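Local coordinates for uncharacterized protein (Thermus thermophilus HB8, PDB 6SCE) that acts as a DNA nuclease in Type III CRISPR defence, switched on by binding of cyclic oligoadenylate, at residues Leu501-Tyr506 / Ala520-His525; Glu562-Arg567 / Arg590-Ala595; Leu586-Arg591 / Met606-Gly611. One frame throughout, in Å; residues are numbered along the deposited sequence.

All three contacts belong to the C-terminal sheet that runs from strand 434-438 to strand 617-618, whose order and sequence are consistent with a PD-(D/E)XK-like nuclease domain. Along the chain, interaction 1 comes first, setting helix 499-513 against strand 519-528. Interactions 2 and 3 follow and share Arg590 and Arg591 on strand 584-592; their centres lie about 8 Å apart, against about 18 Å and 15 Å from that of interaction 1. Strand 584-592 is sandwiched: Val588 faces Val505 of helix 499-513, while Ala589 faces Leu564 of helix 561-579. Together the contacts tie the helices on both faces to one sheet, buried at interactions 1 and 3 and only partly buried at interaction 2.

Interaction 1: Leu501-Tyr506 / Ala520-His525; sequences LEYAVY and ARMGGH
Glu502, on helix 499-513, reaches strand 519-528 through a water: its OE1 accepts a hydrogen bond from the water at 2.6 Å, and that water in turn accepts from Gly523 N at 2.8 Å. The helix packs here on the mixed sheet of a domain consistent with a PD-(D/E)XK-like nuclease, the two segments running nearly antiparallel (158°) with their axes 8.5 Å apart. Nearer the helix, Glu502 CB rests against the methyl CE of Met522 (3.7 Å), a selenomethionine. The same methyl lies against the helix backbone, with CE 3.5 Å from Tyr503 N. Tyr503 presents its ring edge to the selenium, which lies in the ring plane with CD1 and SE 3.9 Å apart, a Met-aromatic contact; its hydroxyl bonds to Arg444 O and its ring meets Trp480 edge-to-face. One turn on, Tyr506 offers a face instead. With its CG anti to the backbone N (chi1 159°), the ring crosses the Met522 side chain at about a right angle and takes Met522 CG over one face, Tyr506 CG to Met522 CG being 3.4 Å, a CH-pi contact displaced toward the rim. At the edge of this ring, CE1 comes to 3.6 Å from Ala520 O. The joint is mainly apolar, centred on Met522 between the Tyr503 edge and the Tyr506 face, with the Glu502 water as a polar link.

Interaction 2: Glu562-Arg567 / Arg590-Ala595; sequences EGLRER and RRWRGA
The beta-alpha-beta crossover that leads from strand 551-558 through helix 561-579 to strand 584-592 is closed here by Leu564 and Arg565 of the helix, which meet Trp592, just past the corner at Arg590 and Arg591, and Ala595 in the loop beyond it. Ala595 O is the polar focus. Arg565 NH2 donates to it at 2.7 Å in a nearly straight bond (171°), the oxygen lying in the guanidinium plane, and Trp592 NE1 donates at 3.0 Å to the same Ala595 O, which lies in the plane of the indole. The two donors arrive from opposite faces of the carbonyl plane, and this double grip fixes the loop against both side chains. The arginine reaches so far because its chain is extended from CG to NE, which sets the guanidinium with one face toward the benzo part of the indole: Arg565 NH2 stands 3.3 Å from Trp592 CZ2. The two planes are 63° apart, so the groups do not stack in parallel. Outside the two segments, Asp561 OD2 forms a salt bridge with Arg565 NH2 and Pro596 O accepts from Arg565 NH1; with Ala595 O, the guanidinium therefore gathers the start of its own helix and two successive loop carbonyls. Separately, Asp561 OD1 accepts from Arg593 N. On the apolar side, Leu564 CD1 touches the benzene edge of the indole in its plane, 3.8 Å from Trp592 CZ3. Leu564 also lies on Met587 and Ala589 of strand 584-592 and on Glu556 and Lys558 of strand 551-558, so this residue, in the first turn of helix 561-579, packs on both of these parallel strands, with Pro597 and Val616 also packed against Trp592.

Interaction 3: Leu586-Arg591 / Met606-Gly611; sequences LMVARR and MALEGG
Met587 O accepts the shortest hydrogen bond of this contact, from Met606 N at 2.8 Å and 164°, one of the bonds of the parallel pairing between strands 584-592 and 603-607, neighbours in the mixed sheet of the C-terminal domain. Met606 bonds to the residues flanking Val588, as parallel strands do: its O receives Ala589 N at 3.0 Å. Further along, Ala589 O takes Leu608 N at 3.0 Å, with the Ala607 CA-H also directed at it. Both chains then bend together, for Arg590 and Leu608 adopt helix-like backbone angles; consequently the next carbonyl, Arg590 O, accepts Glu609 N at 3.1 Å, and consecutive residues of each chain are bonded across the bend. On the face that Val588 and Met606 share, Leu586 CD1 touches the selenium of Met606 at 3.6 Å (both methionines here are selenomethionines). Val588 CG1 meets Leu608 CD1 at 3.9 Å; helix 499-513 covers this side through Val505 on Val588 and Leu501 on Leu608. On the other face Ala589 CB lies beside Ala607 CB, and Met587 reaches Met571 of helix 561-579. Beyond the bend, Arg591 and Glu609 run side by side without a salt bridge, Arg591 NH1 and Glu609 OE1 being 4.9 Å apart; OE1 has a long, weak ion pair with Arg618, and Arg591 NE is buried with no partner in the model. Bends at chi2 and chi3 of Arg591 bring its guanidinium over Glu609, whose CB sits over the centre of one face, 3.3 Å from Arg591 CZ.

Interaction 1: Leu501-Tyr506 / Ala520-His525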
ATOM      1  N   LEU A 501      -2.872   0.425  31.321  1.00 47.21           N
ATOM      2  CA  LEU A 501      -3.556   1.096  30.210  1.00 47.56           C
ATOM      3  C   LEU A 501      -3.736   0.134  29.012  1.00 44.65           C
ATOM      4  O   LEU A 501      -4.812   0.085  28.414  1.00 45.54           O
ATOM      5  CB  LEU A 501      -2.800   2.338  29.784  1.00 47.86           C
ATOM      6  CG  LEU A 501      -3.450   3.148  28.658  1.00 46.68           C
ATOM      7  CD1 LEU A 501      -4.861   3.595  29.013  1.00 46.33           C
ATOM      8  CD2 LEU A 501      -2.587   4.351  28.337  1.00 46.50           C
ATOM      9  N   GLU A 502      -2.689  -0.629  28.698  1.00 43.94           N
ATOM     10  CA  GLU A 502      -2.730  -1.617  27.600  1.00 44.35           C
ATOM     11  C   GLU A 502      -3.786  -2.677  27.812  1.00 46.76           C
ATOM     12  O   GLU A 502      -4.473  -3.059  26.869  1.00 44.74           O
ATOM     13  CB  GLU A 502      -1.384  -2.317  27.429  1.00 41.67           C
ATOM     14  CG  GLU A 502      -0.272  -1.425  26.929  1.00 42.61           C
ATOM     15  CD  GLU A 502       1.076  -2.090  26.993  1.00 41.63           C
ATOM     16  OE1 GLU A 502       1.132  -3.313  27.282  1.00 45.25           O
ATOM     17  OE2 GLU A 502       2.074  -1.388  26.725  1.00 47.33           O
ATOM     18  N   TYR A 503      -3.913  -3.181  29.040  1.00 47.83           N
ATOM     19  CA  TYR A 503      -4.926  -4.191  29.331  1.00 46.72           C
ATOM     20  C   TYR A 503      -6.336  -3.628  29.286  1.00 46.58           C
ATOM     21  O   TYR A 503      -7.257  -4.287  28.793  1.00 46.90           O
ATOM     22  CB  TYR A 503      -4.693  -4.860  30.682  1.00 50.13           C
ATOM     23  CG  TYR A 503      -5.679  -5.965  30.916  1.00 52.61           C
ATOM     24  CD1 TYR A 503      -5.616  -7.134  30.172  1.00 52.93           C
ATOM     25  CD2 TYR A 503      -6.702  -5.837  31.855  1.00 52.02           C
ATOM     26  CE1 TYR A 503      -6.524  -8.155  30.365  1.00 55.58           C
ATOM     27  CE2 TYR A 503      -7.624  -6.854  32.052  1.00 53.91           C
ATOM     28  CZ  TYR A 503      -7.531  -8.015  31.302  1.00 55.90           C
ATOM     29  OH  TYR A 503      -8.433  -9.045  31.478  1.00 53.38           O
ATOM     30  N   ALA A 504      -6.510  -2.417  29.805  1.00 44.69           N
ATOM     31  CA  ALA A 504      -7.804  -1.727  29.726  1.00 45.40           C
ATOM     32  C   ALA A 504      -8.202  -1.455  28.281  1.00 44.65           C
ATOM     33  O   ALA A 504      -9.360  -1.615  27.905  1.00 43.36           O
ATOM     34  CB  ALA A 504      -7.747  -0.408  30.481  1.00 45.01           C
ATOM     35  N   VAL A 505      -7.251  -0.992  27.483  1.00 45.01           N
ATOM     36  CA  VAL A 505      -7.570  -0.670  26.100  1.00 43.28           C
ATOM     37  C   VAL A 505      -7.962  -1.957  25.373  1.00 41.60           C
ATOM     38  O   VAL A 505      -9.008  -2.001  24.741  1.00 42.52           O
ATOM     39  CB  VAL A 505      -6.429   0.089  25.404  1.00 45.44           C
ATOM     40  CG1 VAL A 505      -6.657   0.166  23.887  1.00 42.42           C
ATOM     41  CG2 VAL A 505      -6.337   1.501  25.977  1.00 46.33           C
ATOM     42  N   TYR A 506      -7.142  -2.997  25.503  1.00 40.92           N
ATOM     43  CA  TYR A 506      -7.448  -4.299  24.925  1.00 43.21           C
ATOM     44  C   TYR A 506      -8.802  -4.858  25.353  1.00 46.28           C
ATOM     45  O   TYR A 506      -9.531  -5.449  24.536  1.00 41.97           O
ATOM     46  CB  TYR A 506      -6.364  -5.306  25.267  1.00 44.45           C
ATOM     47  CG  TYR A 506      -6.809  -6.750  25.159  1.00 46.83           C
ATOM     48  CD1 TYR A 506      -6.847  -7.401  23.929  1.00 48.58           C
ATOM     49  CD2 TYR A 506      -7.211  -7.463  26.290  1.00 46.60           C
ATOM     50  CE1 TYR A 506      -7.255  -8.724  23.832  1.00 48.73           C
ATOM     51  CE2 TYR A 506      -7.604  -8.784  26.202  1.00 48.52           C
ATOM     52  CZ  TYR A 506      -7.638  -9.406  24.971  1.00 51.77           C
ATOM     53  OH  TYR A 506      -8.047 -10.713  24.891  1.00 52.55           O
ATOM     54  N   ALA A 520      -9.094  -8.633  18.541  1.00 46.10           N
ATOM     55  CA  ALA A 520      -8.140  -7.742  19.232  1.00 45.62           C
ATOM     56  C   ALA A 520      -7.053  -8.533  19.946  1.00 44.30           C
ATOM     57  O   ALA A 520      -7.275  -9.662  20.388  1.00 45.27           O
ATOM     58  CB  ALA A 520      -8.864  -6.832  20.210  1.00 47.34           C
ATOM     59  N   ARG A 521      -5.866  -7.937  20.012  1.00 42.61           N
ATOM     60  CA  ARG A 521      -4.709  -8.530  20.639  1.00 40.92           C
ATOM     61  C   ARG A 521      -3.970  -7.472  21.435  1.00 40.82           C
ATOM     62  O   ARG A 521      -4.027  -6.269  21.122  1.00 37.97           O
ATOM     63  CB  ARG A 521      -3.722  -9.080  19.606  1.00 42.78           C
ATOM     64  CG  ARG A 521      -4.293 -10.083  18.622  1.00 44.06           C
ATOM     65  CD  ARG A 521      -4.401 -11.477  19.220  1.00 48.14           C
ATOM     66  NE  ARG A 521      -4.834 -12.429  18.207  1.00 48.44           N
ATOM     67  CZ  ARG A 521      -6.103 -12.731  17.939  1.00 49.99           C
ATOM     68  NH1 ARG A 521      -7.106 -12.184  18.625  1.00 52.74           N
ATOM     69  NH2 ARG A 521      -6.375 -13.612  16.985  1.00 49.81           N
HETATM   70  N   MSE A 522      -3.220  -7.936  22.432  1.00 39.73           N
HETATM   71  CA  MSE A 522      -2.344  -7.044  23.187  1.00 41.45           C
HETATM   72  C   MSE A 522      -1.086  -6.844  22.372  1.00 43.92           C
HETATM   73  O   MSE A 522      -1.037  -7.216  21.193  1.00 42.42           O
HETATM   74  CB  MSE A 522      -2.165  -7.644  24.587  1.00 39.62           C
HETATM   75  CG  MSE A 522      -3.461  -7.451  25.340  1.00 42.21           C
HETATM   76 SE   MSE A 522      -3.075  -7.636  27.293  1.00 48.17          SE
HETATM   77  CE  MSE A 522      -2.268  -5.866  27.443  1.00 42.49           C
ATOM     78  N   GLY A 523      -0.078  -6.234  22.988  1.00 39.16           N
ATOM     79  CA  GLY A 523       1.115  -5.793  22.316  1.00 38.93           C
ATOM     80  C   GLY A 523       2.183  -6.826  22.076  1.00 38.36           C
ATOM     81  O   GLY A 523       2.068  -7.992  22.462  1.00 43.57           O
ATOM     82  N   GLY A 524       3.227  -6.383  21.402  1.00 41.27           N
ATOM     83  CA  GLY A 524       4.349  -7.249  21.133  1.00 42.26           C
ATOM     84  C   GLY A 524       5.237  -6.708  20.037  1.00 42.07           C
ATOM     85  O   GLY A 524       5.288  -5.505  19.781  1.00 46.38           O
ATOM     86  N   HIS A 525       5.944  -7.625  19.389  1.00 41.77           N
ATOM     87  CA  HIS A 525       6.977  -7.275  18.455  1.00 43.66           C
ATOM     88  C   HIS A 525       6.577  -7.747  17.066  1.00 40.30           C
ATOM     89  O   HIS A 525       6.163  -8.889  16.903  1.00 41.06           O
ATOM     90  CB  HIS A 525       8.295  -7.913  18.903  1.00 47.74           C
ATOM     91  CG  HIS A 525       8.879  -7.250  20.111  1.00 53.06           C
ATOM     92  ND1 HIS A 525       8.479  -7.563  21.393  1.00 54.57           N
ATOM     93  CD2 HIS A 525       9.775  -6.242  20.229  1.00 57.26           C
ATOM     94  CE1 HIS A 525       9.135  -6.801  22.253  1.00 57.39           C
ATOM     95  NE2 HIS A 525       9.929  -5.992  21.573  1.00 57.36           N
TER
HETATM   96  O   HOH W   1       0.248  -4.706  25.275  1.00 45.49           O

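Interaction 2: Glu562-Arg567 / Arg590-Ala595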
ATOM      1  N   GLU A 562       1.470  13.579  25.119  1.00 63.23           N
ATOM      2  CA  GLU A 562       2.861  13.870  24.801  1.00 68.06           C
ATOM      3  C   GLU A 562       3.581  12.657  24.174  1.00 63.29           C
ATOM      4  O   GLU A 562       4.363  12.804  23.231  1.00 60.75           O
ATOM      5  CB  GLU A 562       3.583  14.319  26.078  1.00 73.35           C
ATOM      6  CG  GLU A 562       4.804  15.198  25.855  1.00 81.60           C
ATOM      7  CD  GLU A 562       5.420  15.682  27.165  1.00 86.98           C
ATOM      8  OE1 GLU A 562       5.526  14.875  28.113  1.00 91.58           O
ATOM      9  OE2 GLU A 562       5.805  16.869  27.249  1.00 90.08           O
ATOM     10  N   GLY A 563       3.333  11.468  24.713  1.00 57.95           N
ATOM     11  CA  GLY A 563       3.918  10.246  24.164  1.00 58.51           C
ATOM     12  C   GLY A 563       3.365   9.962  22.773  1.00 57.49           C
ATOM     13  O   GLY A 563       4.095   9.499  21.884  1.00 58.28           O
ATOM     14  N   LEU A 564       2.082  10.263  22.594  1.00 53.68           N
ATOM     15  CA  LEU A 564       1.386  10.056  21.328  1.00 52.13           C
ATOM     16  C   LEU A 564       1.860  11.039  20.259  1.00 54.23           C
ATOM     17  O   LEU A 564       2.068  10.643  19.109  1.00 53.66           O
ATOM     18  CB  LEU A 564      -0.126  10.185  21.521  1.00 48.66           C
ATOM     19  CG  LEU A 564      -0.754   9.254  22.557  1.00 48.86           C
ATOM     20  CD1 LEU A 564      -2.245   9.530  22.672  1.00 47.98           C
ATOM     21  CD2 LEU A 564      -0.486   7.793  22.229  1.00 47.05           C
ATOM     22  N   ARG A 565       2.042  12.310  20.625  1.00 55.25           N
ATOM     23  CA  ARG A 565       2.587  13.302  19.679  1.00 57.13           C
ATOM     24  C   ARG A 565       3.954  12.882  19.146  1.00 54.64           C
ATOM     25  O   ARG A 565       4.219  13.016  17.952  1.00 55.40           O
ATOM     26  CB  ARG A 565       2.691  14.691  20.317  1.00 58.55           C
ATOM     27  CG  ARG A 565       1.351  15.380  20.525  1.00 62.48           C
ATOM     28  CD  ARG A 565       1.507  16.728  21.217  1.00 65.26           C
ATOM     29  NE  ARG A 565       0.331  17.068  22.026  1.00 68.27           N
ATOM     30  CZ  ARG A 565      -0.833  17.515  21.549  1.00 67.90           C
ATOM     31  NH1 ARG A 565      -1.023  17.680  20.247  1.00 68.93           N
ATOM     32  NH2 ARG A 565      -1.827  17.787  22.389  1.00 74.00           N
ATOM     33  N   GLU A 566       4.812  12.386  20.039  1.00 53.65           N
ATOM     34  CA  GLU A 566       6.170  11.979  19.676  1.00 56.87           C
ATOM     35  C   GLU A 566       6.163  10.731  18.791  1.00 58.79           C
ATOM     36  O   GLU A 566       7.056  10.542  17.948  1.00 55.58           O
ATOM     37  CB  GLU A 566       7.003  11.691  20.933  1.00 58.35           C
ATOM     38  CG  GLU A 566       8.486  11.456  20.665  1.00 61.53           C
ATOM     39  N   ARG A 567       5.168   9.874  18.997  1.00 52.43           N
ATOM     40  CA  ARG A 567       5.091   8.618  18.274  1.00 52.74           C
ATOM     41  C   ARG A 567       4.391   8.734  16.912  1.00 49.42           C
ATOM     42  O   ARG A 567       4.651   7.928  16.017  1.00 48.82           O
ATOM     43  CB  ARG A 567       4.415   7.567  19.150  1.00 53.44           C
ATOM     44  CG  ARG A 567       5.359   6.943  20.163  1.00 58.54           C
ATOM     45  CD  ARG A 567       6.217   5.858  19.526  1.00 64.31           C
ATOM     46  NE  ARG A 567       5.387   4.752  19.050  1.00 70.06           N
ATOM     47  CZ  ARG A 567       5.791   3.774  18.243  1.00 71.79           C
ATOM     48  NH1 ARG A 567       7.034   3.736  17.786  1.00 75.66           N
ATOM     49  NH2 ARG A 567       4.932   2.829  17.887  1.00 76.59           N
ATOM     50  N   ARG A 590      -4.025   7.965  28.576  1.00 58.07           N
ATOM     51  CA  ARG A 590      -4.712   7.996  29.871  1.00 61.78           C
ATOM     52  C   ARG A 590      -5.316   9.383  30.080  1.00 59.59           C
ATOM     53  O   ARG A 590      -6.516   9.509  30.352  1.00 54.81           O
ATOM     54  CB  ARG A 590      -3.740   7.668  31.004  1.00 65.58           C
ATOM     55  CG  ARG A 590      -4.419   7.438  32.340  1.00 69.60           C
ATOM     56  CD  ARG A 590      -3.441   7.550  33.500  1.00 72.32           C
ATOM     57  NE  ARG A 590      -4.139   7.963  34.714  1.00 76.77           N
ATOM     58  CZ  ARG A 590      -4.355   9.223  35.092  1.00 75.07           C
ATOM     59  NH1 ARG A 590      -5.011   9.455  36.225  1.00 79.20           N
ATOM     60  NH2 ARG A 590      -3.925  10.249  34.365  1.00 74.11           N
ATOM     61  N   ARG A 591      -4.480  10.409  29.906  1.00 62.01           N
ATOM     62  CA  ARG A 591      -4.895  11.806  30.069  1.00 68.85           C
ATOM     63  C   ARG A 591      -4.477  12.685  28.882  1.00 62.28           C
ATOM     64  O   ARG A 591      -3.288  12.844  28.601  1.00 57.93           O
ATOM     65  CB  ARG A 591      -4.289  12.376  31.364  1.00 75.65           C
ATOM     66  CG  ARG A 591      -4.920  13.678  31.864  1.00 80.76           C
ATOM     67  CD  ARG A 591      -6.356  13.535  32.370  1.00 84.71           C
ATOM     68  NE  ARG A 591      -6.540  12.426  33.318  1.00 90.40           N
ATOM     69  CZ  ARG A 591      -7.443  12.388  34.304  1.00 90.38           C
ATOM     70  NH1 ARG A 591      -8.288  13.397  34.520  1.00 89.28           N
ATOM     71  NH2 ARG A 591      -7.502  11.313  35.085  1.00 87.31           N
ATOM     72  N   TRP A 592      -5.456  13.273  28.202  1.00 61.55           N
ATOM     73  CA  TRP A 592      -5.171  14.280  27.185  1.00 66.75           C
ATOM     74  C   TRP A 592      -5.201  15.674  27.809  1.00 70.76           C
ATOM     75  O   TRP A 592      -6.138  16.009  28.528  1.00 67.75           O
ATOM     76  CB  TRP A 592      -6.179  14.222  26.028  1.00 67.89           C
ATOM     77  CG  TRP A 592      -5.665  14.970  24.827  1.00 73.00           C
ATOM     78  CD1 TRP A 592      -5.740  16.319  24.599  1.00 72.92           C
ATOM     79  CD2 TRP A 592      -4.952  14.418  23.715  1.00 72.74           C
ATOM     80  NE1 TRP A 592      -5.131  16.635  23.409  1.00 73.15           N
ATOM     81  CE2 TRP A 592      -4.636  15.487  22.847  1.00 73.85           C
ATOM     82  CE3 TRP A 592      -4.553  13.125  23.366  1.00 70.17           C
ATOM     83  CZ2 TRP A 592      -3.938  15.299  21.652  1.00 70.69           C
ATOM     84  CZ3 TRP A 592      -3.865  12.941  22.180  1.00 69.97           C
ATOM     85  CH2 TRP A 592      -3.561  14.022  21.339  1.00 69.65           C
ATOM     86  N   ARG A 593      -4.188  16.483  27.497  1.00 78.51           N
ATOM     87  CA  ARG A 593      -4.085  17.859  27.999  1.00 82.29           C
ATOM     88  C   ARG A 593      -4.063  18.914  26.893  1.00 86.18           C
ATOM     89  O   ARG A 593      -5.026  19.667  26.742  1.00 90.67           O
ATOM     90  CB  ARG A 593      -2.845  18.001  28.877  1.00 81.97           C
ATOM     91  CG  ARG A 593      -3.064  17.399  30.248  1.00 88.93           C
ATOM     92  CD  ARG A 593      -1.780  16.969  30.927  1.00 91.66           C
ATOM     93  NE  ARG A 593      -2.075  16.012  31.992  1.00 94.28           N
ATOM     94  CZ  ARG A 593      -1.169  15.481  32.808  1.00 95.58           C
ATOM     95  NH1 ARG A 593       0.117  15.810  32.704  1.00 93.74           N
ATOM     96  NH2 ARG A 593      -1.557  14.616  33.737  1.00 96.98           N
ATOM     97  N   GLY A 594      -2.974  18.952  26.124  1.00 85.20           N
ATOM     98  CA  GLY A 594      -2.655  20.092  25.257  1.00 82.73           C
ATOM     99  C   GLY A 594      -3.595  20.385  24.095  1.00 83.23           C
ATOM    100  O   GLY A 594      -4.813  20.160  24.173  1.00 79.59           O
ATOM    101  N   ALA A 595      -3.020  20.900  23.009  1.00 78.86           N
ATOM    102  CA  ALA A 595      -3.790  21.251  21.814  1.00 76.29           C
ATOM    103  C   ALA A 595      -4.484  20.025  21.206  1.00 77.29           C
ATOM    104  O   ALA A 595      -4.212  18.889  21.610  1.00 69.44           O
ATOM    105  CB  ALA A 595      -2.879  21.902  20.784  1.00 77.12           C
TER

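Interaction 3: Leu586-Arg591 / Met606-Gly611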
ATOM      1  N   LEU A 586      -4.571   3.453  16.308  1.00 36.07           N
ATOM      2  CA  LEU A 586      -5.382   3.959  17.409  1.00 36.82           C
ATOM      3  C   LEU A 586      -4.422   4.472  18.482  1.00 37.44           C
ATOM      4  O   LEU A 586      -3.597   3.724  18.987  1.00 37.10           O
ATOM      5  CB  LEU A 586      -6.275   2.864  17.956  1.00 38.71           C
ATOM      6  CG  LEU A 586      -7.257   3.310  19.047  1.00 39.71           C
ATOM      7  CD1 LEU A 586      -8.272   4.279  18.478  1.00 44.82           C
ATOM      8  CD2 LEU A 586      -7.926   2.084  19.655  1.00 40.29           C
HETATM    9  N   MSE A 587      -4.531   5.755  18.797  1.00 38.32           N
HETATM   10  CA  MSE A 587      -3.609   6.408  19.719  1.00 41.86           C
HETATM   11  C   MSE A 587      -4.417   6.724  20.949  1.00 42.40           C
HETATM   12  O   MSE A 587      -5.352   7.521  20.879  1.00 46.50           O
HETATM   13  CB  MSE A 587      -3.062   7.687  19.083  1.00 44.65           C
HETATM   14  CG  MSE A 587      -2.660   7.522  17.620  1.00 46.31           C
HETATM   15 SE   MSE A 587      -0.976   6.515  17.552  1.00 44.00          SE
HETATM   16  CE  MSE A 587       0.261   7.950  18.055  1.00 44.27           C
ATOM     17  N   VAL A 588      -4.096   6.078  22.070  1.00 43.23           N
ATOM     18  CA  VAL A 588      -4.887   6.223  23.312  1.00 47.43           C
ATOM     19  C   VAL A 588      -4.024   6.759  24.451  1.00 47.67           C
ATOM     20  O   VAL A 588      -2.978   6.170  24.802  1.00 44.97           O
ATOM     21  CB  VAL A 588      -5.498   4.882  23.795  1.00 48.62           C
ATOM     22  CG1 VAL A 588      -6.409   5.103  25.019  1.00 48.66           C
ATOM     23  CG2 VAL A 588      -6.278   4.211  22.677  1.00 44.76           C
ATOM     24  N   ALA A 589      -4.472   7.868  25.031  1.00 52.08           N
ATOM     25  CA  ALA A 589      -3.820   8.459  26.203  1.00 52.05           C
ATOM     26  C   ALA A 589      -4.672   8.255  27.454  1.00 54.88           C
ATOM     27  O   ALA A 589      -5.892   8.357  27.406  1.00 50.43           O
ATOM     28  CB  ALA A 589      -3.582   9.944  25.985  1.00 54.89           C
ATOM     29  N   ARG A 590      -4.025   7.965  28.576  1.00 58.07           N
ATOM     30  CA  ARG A 590      -4.712   7.996  29.871  1.00 61.78           C
ATOM     31  C   ARG A 590      -5.316   9.383  30.080  1.00 59.59           C
ATOM     32  O   ARG A 590      -6.516   9.509  30.352  1.00 54.81           O
ATOM     33  CB  ARG A 590      -3.740   7.668  31.004  1.00 65.58           C
ATOM     34  CG  ARG A 590      -4.419   7.438  32.340  1.00 69.60           C
ATOM     35  CD  ARG A 590      -3.441   7.550  33.500  1.00 72.32           C
ATOM     36  NE  ARG A 590      -4.139   7.963  34.714  1.00 76.77           N
ATOM     37  CZ  ARG A 590      -4.355   9.223  35.092  1.00 75.07           C
ATOM     38  NH1 ARG A 590      -5.011   9.455  36.225  1.00 79.20           N
ATOM     39  NH2 ARG A 590      -3.925  10.249  34.365  1.00 74.11           N
ATOM     40  N   ARG A 591      -4.480  10.409  29.906  1.00 62.01           N
ATOM     41  CA  ARG A 591      -4.895  11.806  30.069  1.00 68.85           C
ATOM     42  C   ARG A 591      -4.477  12.685  28.882  1.00 62.28           C
ATOM     43  O   ARG A 591      -3.288  12.844  28.601  1.00 57.93           O
ATOM     44  CB  ARG A 591      -4.289  12.376  31.364  1.00 75.65           C
ATOM     45  CG  ARG A 591      -4.920  13.678  31.864  1.00 80.76           C
ATOM     46  CD  ARG A 591      -6.356  13.535  32.370  1.00 84.71           C
ATOM     47  NE  ARG A 591      -6.540  12.426  33.318  1.00 90.40           N
ATOM     48  CZ  ARG A 591      -7.443  12.388  34.304  1.00 90.38           C
ATOM     49  NH1 ARG A 591      -8.288  13.397  34.520  1.00 89.28           N
ATOM     50  NH2 ARG A 591      -7.502  11.313  35.085  1.00 87.31           N
HETATM   51  N   MSE A 606      -7.667   9.014  20.987  1.00 48.11           N
HETATM   52  CA  MSE A 606      -8.662   8.832  22.047  1.00 49.78           C
HETATM   53  C   MSE A 606      -8.038   8.990  23.404  1.00 48.33           C
HETATM   54  O   MSE A 606      -6.805   8.952  23.561  1.00 48.70           O
HETATM   55  CB  MSE A 606      -9.280   7.441  21.963  1.00 48.76           C
HETATM   56  CG  MSE A 606      -9.978   7.221  20.628  1.00 47.97           C
HETATM   57 SE   MSE A 606     -10.906   5.513  20.680  1.00 50.51          SE
HETATM   58  CE  MSE A 606     -12.629   6.071  21.501  1.00 54.82           C
ATOM     59  N   ALA A 607      -8.889   9.164  24.415  1.00 53.22           N
ATOM     60  CA  ALA A 607      -8.402   9.333  25.777  1.00 56.33           C
ATOM     61  C   ALA A 607      -9.412   8.879  26.831  1.00 55.57           C
ATOM     62  O   ALA A 607     -10.625   9.017  26.656  1.00 52.17           O
ATOM     63  CB  ALA A 607      -7.997  10.780  26.011  1.00 58.54           C
ATOM     64  N   LEU A 608      -8.885   8.319  27.916  1.00 58.98           N
ATOM     65  CA  LEU A 608      -9.705   7.909  29.052  1.00 60.42           C
ATOM     66  C   LEU A 608     -10.307   9.154  29.710  1.00 61.48           C
ATOM     67  O   LEU A 608     -11.514   9.197  29.979  1.00 62.35           O
ATOM     68  CB  LEU A 608      -8.901   7.069  30.048  1.00 59.16           C
ATOM     69  CG  LEU A 608      -8.869   5.565  29.760  1.00 60.71           C
ATOM     70  CD1 LEU A 608      -8.315   5.274  28.373  1.00 61.18           C
ATOM     71  CD2 LEU A 608      -8.055   4.823  30.811  1.00 59.15           C
ATOM     72  N   GLU A 609      -9.469  10.165  29.933  1.00 64.77           N
ATOM     73  CA  GLU A 609      -9.936  11.486  30.368  1.00 68.82           C
ATOM     74  C   GLU A 609      -9.293  12.596  29.549  1.00 65.84           C
ATOM     75  O   GLU A 609      -8.160  12.461  29.081  1.00 65.47           O
ATOM     76  CB  GLU A 609      -9.616  11.717  31.849  1.00 69.11           C
ATOM     77  CG  GLU A 609     -10.287  10.759  32.822  1.00 71.23           C
ATOM     78  CD  GLU A 609     -11.805  10.857  32.830  1.00 74.05           C
ATOM     79  OE1 GLU A 609     -12.366  11.865  32.339  1.00 76.53           O
ATOM     80  OE2 GLU A 609     -12.445   9.908  33.333  1.00 75.04           O
ATOM     81  N   GLY A 610     -10.024  13.694  29.383  1.00 67.53           N
ATOM     82  CA  GLY A 610      -9.479  14.899  28.769  1.00 66.37           C
ATOM     83  C   GLY A 610      -9.740  14.985  27.281  1.00 70.11           C
ATOM     84  O   GLY A 610     -10.283  14.064  26.666  1.00 64.34           O
ATOM     85  N   GLY A 611      -9.370  16.122  26.708  1.00 73.80           N
ATOM     86  CA  GLY A 611      -9.499  16.332  25.277  1.00 77.77           C
ATOM     87  C   GLY A 611     -10.912  16.428  24.719  1.00 80.48           C
ATOM     88  O   GLY A 611     -11.084  16.439  23.499  1.00 79.38           O
TER